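Local coordinates for protein cellulase (Bacillus sp. BG-CS10, PDB 5E09) that hydrolyses internal beta-1,4-glucosidic bonds of cellulose, probably aided by carbohydrate-binding modules that follow its family 5 catalytic barrel, at residues Q286-H298 with D325-R339. Residues are numbered along the deposited sequence; the frame is centred on the assembly and turned at random.
Sequences QGEKLKFFEFLIH and DQEFHNMLKASWEGR
Gln286 NE2 is gripped by two carboxylates: it donates to Asp325 OD2 at 2.7 Å, on that oxygen's syn lone pair, and to Glu327 OE2 at 3.1 Å, met on the anti side. Both acceptors lie near the amide plane, which fixes the amide's rotation, and Lys289 NZ donates to Gln286 OE1 while forming a salt bridge with Asp325 OD2 (3.6 Å). These bonds join two outer helices of the family 5 (beta/alpha)8 barrel: helix 286-302, which lies between strands 267-272 and 306-311, and helix 326-337, which follows the last barrel strand; their axes run nearly parallel, crossing at -22°. Asp325 is also the N-cap of the second helix, its OD1 accepting from Phe328 N. Deeper in, the edge of Phe328 meets the face of Phe293 in a T-shaped pair, centroids 5.0 Å apart and planes at 67°. Leu332 CD2 touches both Phe293 CD1 and Ile297 CD1, and Leu290 CD2 rests on selenomethionine Met331 CB at 3.8 Å. Trp425 of the X2 module touches Leu290 and Met331, so this helix pair also borders the next domain.

Beyond Gly338, where the chain has left helical torsions, Arg339 bends at chi2 and chi3 and turns its guanidinium back to Glu294. The grip is side-on: NE to OE2 and NH2 to OE1 are both 3.0 Å, the latter nearly straight, each meeting the syn lone pair of its Glu294 oxygen. Glu294 OE2 also accepts from Ser340 N. A leucine in place of Arg339 would probably leave the buried Glu294 carboxylate without its countercharge and His298 without its flat stacking partner. That stack has its planes 11° apart, and Arg339 CD stands 3.4 Å from the His298 ring centroid, almost on the ring normal.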
ATOM      1  N   GLN A 286      -6.782   6.640  -9.531  1.00 35.16           N
ATOM      2  CA  GLN A 286      -7.819   6.070  -8.666  1.00 37.46           C
ATOM      3  C   GLN A 286      -8.424   4.744  -9.157  1.00 33.13           C
ATOM      4  O   GLN A 286      -8.494   3.764  -8.402  1.00 40.26           O
ATOM      5  CB  GLN A 286      -8.936   7.102  -8.465  1.00 31.36           C
ATOM      6  CG  GLN A 286      -9.982   6.713  -7.431  1.00 39.82           C
ATOM      7  CD  GLN A 286      -9.452   6.706  -5.997  1.00 54.09           C
ATOM      8  OE1 GLN A 286      -8.253   6.886  -5.752  1.00 48.93           O
ATOM      9  NE2 GLN A 286     -10.356   6.510  -5.041  1.00 34.84           N
ATOM     10  N   GLY A 287      -8.851   4.706 -10.415  1.00 34.67           N
ATOM     11  CA  GLY A 287      -9.452   3.503 -10.966  1.00 39.29           C
ATOM     12  C   GLY A 287      -8.499   2.323 -10.967  1.00 37.28           C
ATOM     13  O   GLY A 287      -8.878   1.183 -10.663  1.00 38.75           O
ATOM     14  N   GLU A 288      -7.246   2.606 -11.303  1.00 40.85           N
ATOM     15  CA  GLU A 288      -6.213   1.578 -11.352  1.00 40.61           C
ATOM     16  C   GLU A 288      -5.893   1.061  -9.945  1.00 40.04           C
ATOM     17  O   GLU A 288      -5.693  -0.143  -9.745  1.00 36.74           O
ATOM     18  CB  GLU A 288      -4.962   2.129 -12.037  1.00 41.63           C
ATOM     19  CG  GLU A 288      -5.216   2.630 -13.455  1.00 31.23           C
ATOM     20  CD  GLU A 288      -5.819   1.560 -14.362  1.00 46.79           C
ATOM     21  OE1 GLU A 288      -5.238   0.460 -14.471  1.00 54.06           O
ATOM     22  OE2 GLU A 288      -6.881   1.815 -14.969  1.00 53.63           O
ATOM     23  N   LYS A 289      -5.871   1.974  -8.975  1.00 29.28           N
ATOM     24  CA  LYS A 289      -5.692   1.609  -7.571  1.00 37.00           C
ATOM     25  C   LYS A 289      -6.794   0.642  -7.110  1.00 39.32           C
ATOM     26  O   LYS A 289      -6.513  -0.448  -6.573  1.00 38.93           O
ATOM     27  CB  LYS A 289      -5.685   2.865  -6.692  1.00 28.08           C
ATOM     28  CG  LYS A 289      -5.696   2.585  -5.195  1.00 40.42           C
ATOM     29  CD  LYS A 289      -6.284   3.750  -4.408  1.00 36.89           C
ATOM     30  CE  LYS A 289      -5.583   5.055  -4.747  1.00 58.86           C
ATOM     31  NZ  LYS A 289      -6.248   6.207  -4.087  1.00 59.78           N
ATOM     32  N   LEU A 290      -8.046   1.048  -7.330  1.00 41.02           N
ATOM     33  CA  LEU A 290      -9.197   0.210  -6.989  1.00 33.86           C
ATOM     34  C   LEU A 290      -9.116  -1.172  -7.639  1.00 36.80           C
ATOM     35  O   LEU A 290      -9.313  -2.194  -6.973  1.00 39.62           O
ATOM     36  CB  LEU A 290     -10.498   0.897  -7.401  1.00 35.60           C
ATOM     37  CG  LEU A 290     -10.809   2.243  -6.745  1.00 38.75           C
ATOM     38  CD1 LEU A 290     -12.059   2.859  -7.352  1.00 39.74           C
ATOM     39  CD2 LEU A 290     -10.959   2.088  -5.243  1.00 31.17           C
ATOM     40  N   LYS A 291      -8.818  -1.208  -8.934  1.00 34.02           N
ATOM     41  CA  LYS A 291      -8.704  -2.489  -9.627  1.00 39.78           C
ATOM     42  C   LYS A 291      -7.600  -3.373  -9.022  1.00 42.91           C
ATOM     43  O   LYS A 291      -7.773  -4.599  -8.872  1.00 41.30           O
ATOM     44  CB  LYS A 291      -8.466  -2.264 -11.122  1.00 43.11           C
ATOM     45  CG  LYS A 291      -9.726  -1.804 -11.867  1.00 48.94           C
ATOM     46  CD  LYS A 291      -9.517  -1.741 -13.382  1.00 42.33           C
ATOM     47  CE  LYS A 291      -8.679  -0.541 -13.776  1.00 38.20           C
ATOM     48  NZ  LYS A 291      -8.622  -0.364 -15.257  1.00 43.81           N
ATOM     49  N   PHE A 292      -6.482  -2.749  -8.651  1.00 45.52           N
ATOM     50  CA  PHE A 292      -5.395  -3.483  -8.013  1.00 40.06           C
ATOM     51  C   PHE A 292      -5.879  -4.153  -6.734  1.00 40.63           C
ATOM     52  O   PHE A 292      -5.731  -5.367  -6.565  1.00 36.84           O
ATOM     53  CB  PHE A 292      -4.206  -2.569  -7.699  1.00 38.50           C
ATOM     54  CG  PHE A 292      -3.142  -3.236  -6.865  1.00 37.27           C
ATOM     55  CD1 PHE A 292      -2.149  -3.998  -7.464  1.00 43.54           C
ATOM     56  CD2 PHE A 292      -3.143  -3.116  -5.484  1.00 31.22           C
ATOM     57  CE1 PHE A 292      -1.170  -4.627  -6.699  1.00 34.63           C
ATOM     58  CE2 PHE A 292      -2.175  -3.744  -4.716  1.00 37.96           C
ATOM     59  CZ  PHE A 292      -1.187  -4.502  -5.327  1.00 32.79           C
ATOM     60  N   PHE A 293      -6.455  -3.368  -5.828  1.00 40.13           N
ATOM     61  CA  PHE A 293      -6.865  -3.938  -4.544  1.00 43.13           C
ATOM     62  C   PHE A 293      -7.984  -4.977  -4.683  1.00 42.65           C
ATOM     63  O   PHE A 293      -7.995  -5.978  -3.956  1.00 45.02           O
ATOM     64  CB  PHE A 293      -7.267  -2.824  -3.577  1.00 31.77           C
ATOM     65  CG  PHE A 293      -6.086  -2.116  -2.968  1.00 38.75           C
ATOM     66  CD1 PHE A 293      -5.444  -2.646  -1.857  1.00 34.21           C
ATOM     67  CD2 PHE A 293      -5.597  -0.943  -3.522  1.00 42.73           C
ATOM     68  CE1 PHE A 293      -4.340  -2.012  -1.293  1.00 35.32           C
ATOM     69  CE2 PHE A 293      -4.492  -0.296  -2.963  1.00 43.90           C
ATOM     70  CZ  PHE A 293      -3.864  -0.836  -1.846  1.00 35.51           C
ATOM     71  N   GLU A 294      -8.900  -4.763  -5.625  1.00 44.50           N
ATOM     72  CA  GLU A 294      -9.969  -5.736  -5.877  1.00 48.74           C
ATOM     73  C   GLU A 294      -9.387  -7.087  -6.315  1.00 40.01           C
ATOM     74  O   GLU A 294      -9.728  -8.152  -5.768  1.00 39.82           O
ATOM     75  CB  GLU A 294     -10.940  -5.200  -6.939  1.00 47.62           C
ATOM     76  CG  GLU A 294     -12.254  -5.974  -7.070  1.00 43.02           C
ATOM     77  CD  GLU A 294     -12.149  -7.172  -7.995  1.00 49.24           C
ATOM     78  OE1 GLU A 294     -11.312  -7.141  -8.929  1.00 40.43           O
ATOM     79  OE2 GLU A 294     -12.904  -8.147  -7.783  1.00 46.47           O
ATOM     80  N   PHE A 295      -8.501  -7.032  -7.305  1.00 39.46           N
ATOM     81  CA  PHE A 295      -7.825  -8.228  -7.796  1.00 44.26           C
ATOM     82  C   PHE A 295      -7.052  -8.950  -6.678  1.00 37.51           C
ATOM     83  O   PHE A 295      -7.244 -10.157  -6.425  1.00 41.75           O
ATOM     84  CB  PHE A 295      -6.890  -7.834  -8.937  1.00 35.72           C
ATOM     85  CG  PHE A 295      -6.338  -8.991  -9.704  1.00 41.98           C
ATOM     86  CD1 PHE A 295      -7.050  -9.547 -10.754  1.00 44.17           C
ATOM     87  CD2 PHE A 295      -5.093  -9.509  -9.396  1.00 35.27           C
ATOM     88  CE1 PHE A 295      -6.532 -10.614 -11.475  1.00 52.94           C
ATOM     89  CE2 PHE A 295      -4.569 -10.569 -10.110  1.00 45.60           C
ATOM     90  CZ  PHE A 295      -5.287 -11.124 -11.152  1.00 44.10           C
ATOM     91  N   LEU A 296      -6.194  -8.192  -6.001  1.00 42.16           N
ATOM     92  CA  LEU A 296      -5.376  -8.722  -4.913  1.00 42.82           C
ATOM     93  C   LEU A 296      -6.202  -9.443  -3.850  1.00 41.21           C
ATOM     94  O   LEU A 296      -5.910 -10.593  -3.494  1.00 38.20           O
ATOM     95  CB  LEU A 296      -4.573  -7.598  -4.252  1.00 36.52           C
ATOM     96  CG  LEU A 296      -3.750  -8.006  -3.026  1.00 42.53           C
ATOM     97  CD1 LEU A 296      -2.742  -9.093  -3.387  1.00 32.67           C
ATOM     98  CD2 LEU A 296      -3.048  -6.806  -2.399  1.00 37.30           C
ATOM     99  N   ILE A 297      -7.229  -8.772  -3.332  1.00 39.78           N
ATOM    100  CA  ILE A 297      -7.990  -9.371  -2.244  1.00 45.87           C
ATOM    101  C   ILE A 297      -8.799 -10.580  -2.739  1.00 43.44           C
ATOM    102  O   ILE A 297      -8.959 -11.560  -2.002  1.00 37.40           O
ATOM    103  CB  ILE A 297      -8.896  -8.337  -1.559  1.00 37.43           C
ATOM    104  CG1 ILE A 297      -8.020  -7.305  -0.847  1.00 33.27           C
ATOM    105  CG2 ILE A 297      -9.817  -9.010  -0.545  1.00 32.17           C
ATOM    106  CD1 ILE A 297      -8.774  -6.132  -0.270  1.00 39.60           C
ATOM    107  N   HIS A 298      -9.265 -10.540  -3.989  1.00 34.92           N
ATOM    108  CA  HIS A 298      -9.882 -11.734  -4.563  1.00 37.17           C
ATOM    109  C   HIS A 298      -8.937 -12.930  -4.476  1.00 54.34           C
ATOM    110  O   HIS A 298      -9.317 -14.008  -3.990  1.00 47.98           O
ATOM    111  CB  HIS A 298     -10.285 -11.514  -6.019  1.00 41.25           C
ATOM    112  CG  HIS A 298     -10.664 -12.776  -6.735  1.00 52.21           C
ATOM    113  ND1 HIS A 298     -11.559 -13.686  -6.215  1.00 51.11           N
ATOM    114  CD2 HIS A 298     -10.271 -13.274  -7.933  1.00 49.59           C
ATOM    115  CE1 HIS A 298     -11.701 -14.692  -7.061  1.00 42.56           C
ATOM    116  NE2 HIS A 298     -10.931 -14.467  -8.111  1.00 41.45           N
ATOM    117  N   ASP A 325     -10.497   8.378   1.885  1.00 40.45           N
ATOM    118  CA  ASP A 325     -10.990   7.966   0.576  1.00 41.62           C
ATOM    119  C   ASP A 325     -12.043   6.870   0.748  1.00 42.05           C
ATOM    120  O   ASP A 325     -11.717   5.682   0.798  1.00 43.53           O
ATOM    121  CB  ASP A 325      -9.823   7.487  -0.298  1.00 42.34           C
ATOM    122  CG  ASP A 325     -10.239   7.147  -1.725  1.00 49.57           C
ATOM    123  OD1 ASP A 325     -11.415   6.798  -1.961  1.00 45.71           O
ATOM    124  OD2 ASP A 325      -9.368   7.214  -2.621  1.00 45.93           O
ATOM    125  N   GLN A 326     -13.306   7.283   0.818  1.00 45.31           N
ATOM    126  CA  GLN A 326     -14.413   6.374   1.093  1.00 40.09           C
ATOM    127  C   GLN A 326     -14.611   5.342  -0.008  1.00 38.78           C
ATOM    128  O   GLN A 326     -14.978   4.198   0.260  1.00 45.06           O
ATOM    129  CB  GLN A 326     -15.708   7.167   1.291  1.00 43.08           C
ATOM    130  CG  GLN A 326     -16.869   6.333   1.790  1.00 39.82           C
ATOM    131  CD  GLN A 326     -16.666   5.848   3.216  1.00 53.72           C
ATOM    132  OE1 GLN A 326     -16.226   6.603   4.089  1.00 45.24           O
ATOM    133  NE2 GLN A 326     -16.986   4.577   3.457  1.00 41.72           N
ATOM    134  N   GLU A 327     -14.385   5.761  -1.248  1.00 39.12           N
ATOM    135  CA  GLU A 327     -14.489   4.880  -2.407  1.00 41.92           C
ATOM    136  C   GLU A 327     -13.529   3.694  -2.261  1.00 42.06           C
ATOM    137  O   GLU A 327     -13.904   2.529  -2.465  1.00 43.79           O
ATOM    138  CB  GLU A 327     -14.191   5.681  -3.683  1.00 47.49           C
ATOM    139  CG  GLU A 327     -14.403   4.950  -4.999  1.00 41.99           C
ATOM    140  CD  GLU A 327     -14.178   5.862  -6.199  1.00 49.40           C
ATOM    141  OE1 GLU A 327     -14.948   5.771  -7.173  1.00 67.82           O
ATOM    142  OE2 GLU A 327     -13.232   6.678  -6.166  1.00 52.48           O
ATOM    143  N   PHE A 328     -12.295   4.019  -1.885  1.00 39.38           N
ATOM    144  CA  PHE A 328     -11.232   3.052  -1.617  1.00 46.59           C
ATOM    145  C   PHE A 328     -11.652   2.010  -0.575  1.00 41.68           C
ATOM    146  O   PHE A 328     -11.635   0.794  -0.840  1.00 44.10           O
ATOM    147  CB  PHE A 328      -9.972   3.817  -1.167  1.00 51.75           C
ATOM    148  CG  PHE A 328      -8.818   2.944  -0.757  1.00 42.33           C
ATOM    149  CD1 PHE A 328      -8.439   1.852  -1.518  1.00 45.96           C
ATOM    150  CD2 PHE A 328      -8.088   3.245   0.378  1.00 42.22           C
ATOM    151  CE1 PHE A 328      -7.369   1.064  -1.142  1.00 43.92           C
ATOM    152  CE2 PHE A 328      -7.015   2.459   0.762  1.00 48.23           C
ATOM    153  CZ  PHE A 328      -6.655   1.367  -0.003  1.00 42.60           C
ATOM    154  N   HIS A 329     -12.052   2.481   0.603  1.00 35.59           N
ATOM    155  CA  HIS A 329     -12.434   1.553   1.655  1.00 47.41           C
ATOM    156  C   HIS A 329     -13.679   0.749   1.304  1.00 49.45           C
ATOM    157  O   HIS A 329     -13.808  -0.402   1.718  1.00 47.06           O
ATOM    158  CB  HIS A 329     -12.674   2.262   2.979  1.00 49.02           C
ATOM    159  CG  HIS A 329     -13.039   1.317   4.081  1.00 61.81           C
ATOM    160  ND1 HIS A 329     -14.330   1.166   4.533  1.00 68.41           N
ATOM    161  CD2 HIS A 329     -12.285   0.428   4.771  1.00 58.53           C
ATOM    162  CE1 HIS A 329     -14.354   0.245   5.485  1.00 73.31           C
ATOM    163  NE2 HIS A 329     -13.127  -0.216   5.646  1.00 69.77           N
ATOM    164  N   ASN A 330     -14.603   1.352   0.562  1.00 38.38           N
ATOM    165  CA  ASN A 330     -15.762   0.607   0.096  1.00 46.27           C
ATOM    166  C   ASN A 330     -15.318  -0.539  -0.799  1.00 39.66           C
ATOM    167  O   ASN A 330     -15.878  -1.633  -0.736  1.00 45.56           O
ATOM    168  CB  ASN A 330     -16.748   1.512  -0.652  1.00 37.96           C
ATOM    169  CG  ASN A 330     -17.568   2.385   0.285  1.00 48.76           C
ATOM    170  OD1 ASN A 330     -17.411   2.332   1.507  1.00 51.32           O
ATOM    171  ND2 ASN A 330     -18.441   3.201  -0.289  1.00 45.56           N
HETATM  172  N   MSE A 331     -14.306  -0.293  -1.628  1.00 41.49           N
HETATM  173  CA  MSE A 331     -13.793  -1.354  -2.491  1.00 37.04           C
HETATM  174  C   MSE A 331     -13.146  -2.474  -1.668  1.00 41.59           C
HETATM  175  O   MSE A 331     -13.334  -3.660  -1.969  1.00 33.63           O
HETATM  176  CB  MSE A 331     -12.795  -0.796  -3.512  1.00 39.86           C
HETATM  177  CG  MSE A 331     -12.244  -1.856  -4.461  1.00 58.35           C
HETATM  178 SE   MSE A 331     -13.651  -2.870  -5.387  0.73 50.72          SE
HETATM  179  CE  MSE A 331     -13.579  -1.965  -7.115  1.00 47.69           C
ATOM    180  N   LEU A 332     -12.394  -2.105  -0.631  1.00 42.52           N
ATOM    181  CA  LEU A 332     -11.819  -3.116   0.264  1.00 44.64           C
ATOM    182  C   LEU A 332     -12.913  -3.956   0.935  1.00 45.40           C
ATOM    183  O   LEU A 332     -12.881  -5.194   0.914  1.00 40.19           O
ATOM    184  CB  LEU A 332     -10.947  -2.462   1.341  1.00 38.68           C
ATOM    185  CG  LEU A 332      -9.766  -1.584   0.925  1.00 44.95           C
ATOM    186  CD1 LEU A 332      -9.052  -1.076   2.169  1.00 40.03           C
ATOM    187  CD2 LEU A 332      -8.795  -2.325  -0.003  1.00 32.47           C
ATOM    188  N   LYS A 333     -13.876  -3.257   1.531  1.00 45.13           N
ATOM    189  CA  LYS A 333     -14.989  -3.861   2.255  1.00 42.24           C
ATOM    190  C   LYS A 333     -15.754  -4.827   1.367  1.00 43.79           C
ATOM    191  O   LYS A 333     -16.053  -5.955   1.769  1.00 46.93           O
ATOM    192  CB  LYS A 333     -15.922  -2.768   2.779  1.00 47.21           C
ATOM    193  CG  LYS A 333     -16.878  -3.206   3.873  1.00 53.15           C
ATOM    194  CD  LYS A 333     -17.585  -1.992   4.464  1.00 63.41           C
ATOM    195  CE  LYS A 333     -18.243  -2.311   5.796  1.00 84.51           C
ATOM    196  NZ  LYS A 333     -18.529  -1.071   6.578  1.00 80.56           N
ATOM    197  N   ALA A 334     -16.058  -4.380   0.153  1.00 37.54           N
ATOM    198  CA  ALA A 334     -16.721  -5.229  -0.830  1.00 40.25           C
ATOM    199  C   ALA A 334     -15.871  -6.456  -1.145  1.00 42.09           C
ATOM    200  O   ALA A 334     -16.382  -7.576  -1.240  1.00 47.11           O
ATOM    201  CB  ALA A 334     -17.012  -4.443  -2.106  1.00 32.98           C
ATOM    202  N   SER A 335     -14.568  -6.244  -1.297  1.00 38.53           N
ATOM    203  CA  SER A 335     -13.669  -7.332  -1.663  1.00 36.84           C
ATOM    204  C   SER A 335     -13.534  -8.388  -0.564  1.00 35.06           C
ATOM    205  O   SER A 335     -13.206  -9.539  -0.856  1.00 37.86           O
ATOM    206  CB  SER A 335     -12.294  -6.777  -2.034  1.00 42.52           C
ATOM    207  OG  SER A 335     -12.408  -5.850  -3.104  1.00 48.24           O
ATOM    208  N   TRP A 336     -13.785  -8.009   0.691  1.00 29.92           N
ATOM    209  CA  TRP A 336     -13.808  -8.995   1.777  1.00 39.34           C
ATOM    210  C   TRP A 336     -14.837 -10.097   1.528  1.00 49.64           C
ATOM    211  O   TRP A 336     -14.648 -11.233   1.962  1.00 46.76           O
ATOM    212  CB  TRP A 336     -14.122  -8.348   3.128  1.00 34.04           C
ATOM    213  CG  TRP A 336     -13.200  -7.267   3.544  1.00 37.77           C
ATOM    214  CD1 TRP A 336     -11.930  -7.043   3.093  1.00 40.47           C
ATOM    215  CD2 TRP A 336     -13.469  -6.249   4.513  1.00 40.56           C
ATOM    216  NE1 TRP A 336     -11.394  -5.943   3.722  1.00 38.88           N
ATOM    217  CE2 TRP A 336     -12.319  -5.437   4.593  1.00 37.13           C
ATOM    218  CE3 TRP A 336     -14.572  -5.945   5.315  1.00 44.70           C
ATOM    219  CZ2 TRP A 336     -12.245  -4.340   5.447  1.00 38.20           C
ATOM    220  CZ3 TRP A 336     -14.493  -4.854   6.164  1.00 42.74           C
ATOM    221  CH2 TRP A 336     -13.338  -4.066   6.222  1.00 45.54           C
ATOM    222  N   GLU A 337     -15.927  -9.755   0.841  1.00 42.43           N
ATOM    223  CA  GLU A 337     -17.018 -10.709   0.630  1.00 46.72           C
ATOM    224  C   GLU A 337     -17.001 -11.359  -0.756  1.00 54.64           C
ATOM    225  O   GLU A 337     -17.444 -12.499  -0.920  1.00 49.75           O
ATOM    226  CB  GLU A 337     -18.371 -10.032   0.864  1.00 44.17           C
ATOM    227  CG  GLU A 337     -19.558 -10.973   0.735  1.00 67.00           C
ATOM    228  CD  GLU A 337     -20.889 -10.285   1.019  1.00 99.85           C
ATOM    229  OE1 GLU A 337     -20.882  -9.059   1.280  1.00 84.95           O
ATOM    230  OE2 GLU A 337     -21.938 -10.974   0.987  1.00 88.61           O
ATOM    231  N   GLY A 338     -16.493 -10.644  -1.753  1.00 38.54           N
ATOM    232  CA  GLY A 338     -16.512 -11.165  -3.105  1.00 31.83           C
ATOM    233  C   GLY A 338     -16.098 -10.134  -4.127  1.00 37.34           C
ATOM    234  O   GLY A 338     -15.801  -8.989  -3.793  1.00 41.26           O
ATOM    235  N   ARG A 339     -16.089 -10.546  -5.387  1.00 40.06           N
ATOM    236  CA  ARG A 339     -15.579  -9.704  -6.462  1.00 46.20           C
ATOM    237  C   ARG A 339     -16.518  -8.556  -6.828  1.00 44.00           C
ATOM    238  O   ARG A 339     -17.740  -8.701  -6.780  1.00 53.75           O
ATOM    239  CB  ARG A 339     -15.296 -10.558  -7.703  1.00 34.97           C
ATOM    240  CG  ARG A 339     -14.265 -11.651  -7.462  1.00 43.72           C
ATOM    241  CD  ARG A 339     -13.444 -11.933  -8.712  1.00 45.44           C
ATOM    242  NE  ARG A 339     -12.648 -10.775  -9.118  1.00 37.94           N
ATOM    243  CZ  ARG A 339     -11.857 -10.757 -10.185  1.00 52.82           C
ATOM    244  NH1 ARG A 339     -11.756 -11.835 -10.955  1.00 38.98           N
ATOM    245  NH2 ARG A 339     -11.168  -9.662 -10.484  1.00 49.70           N
TER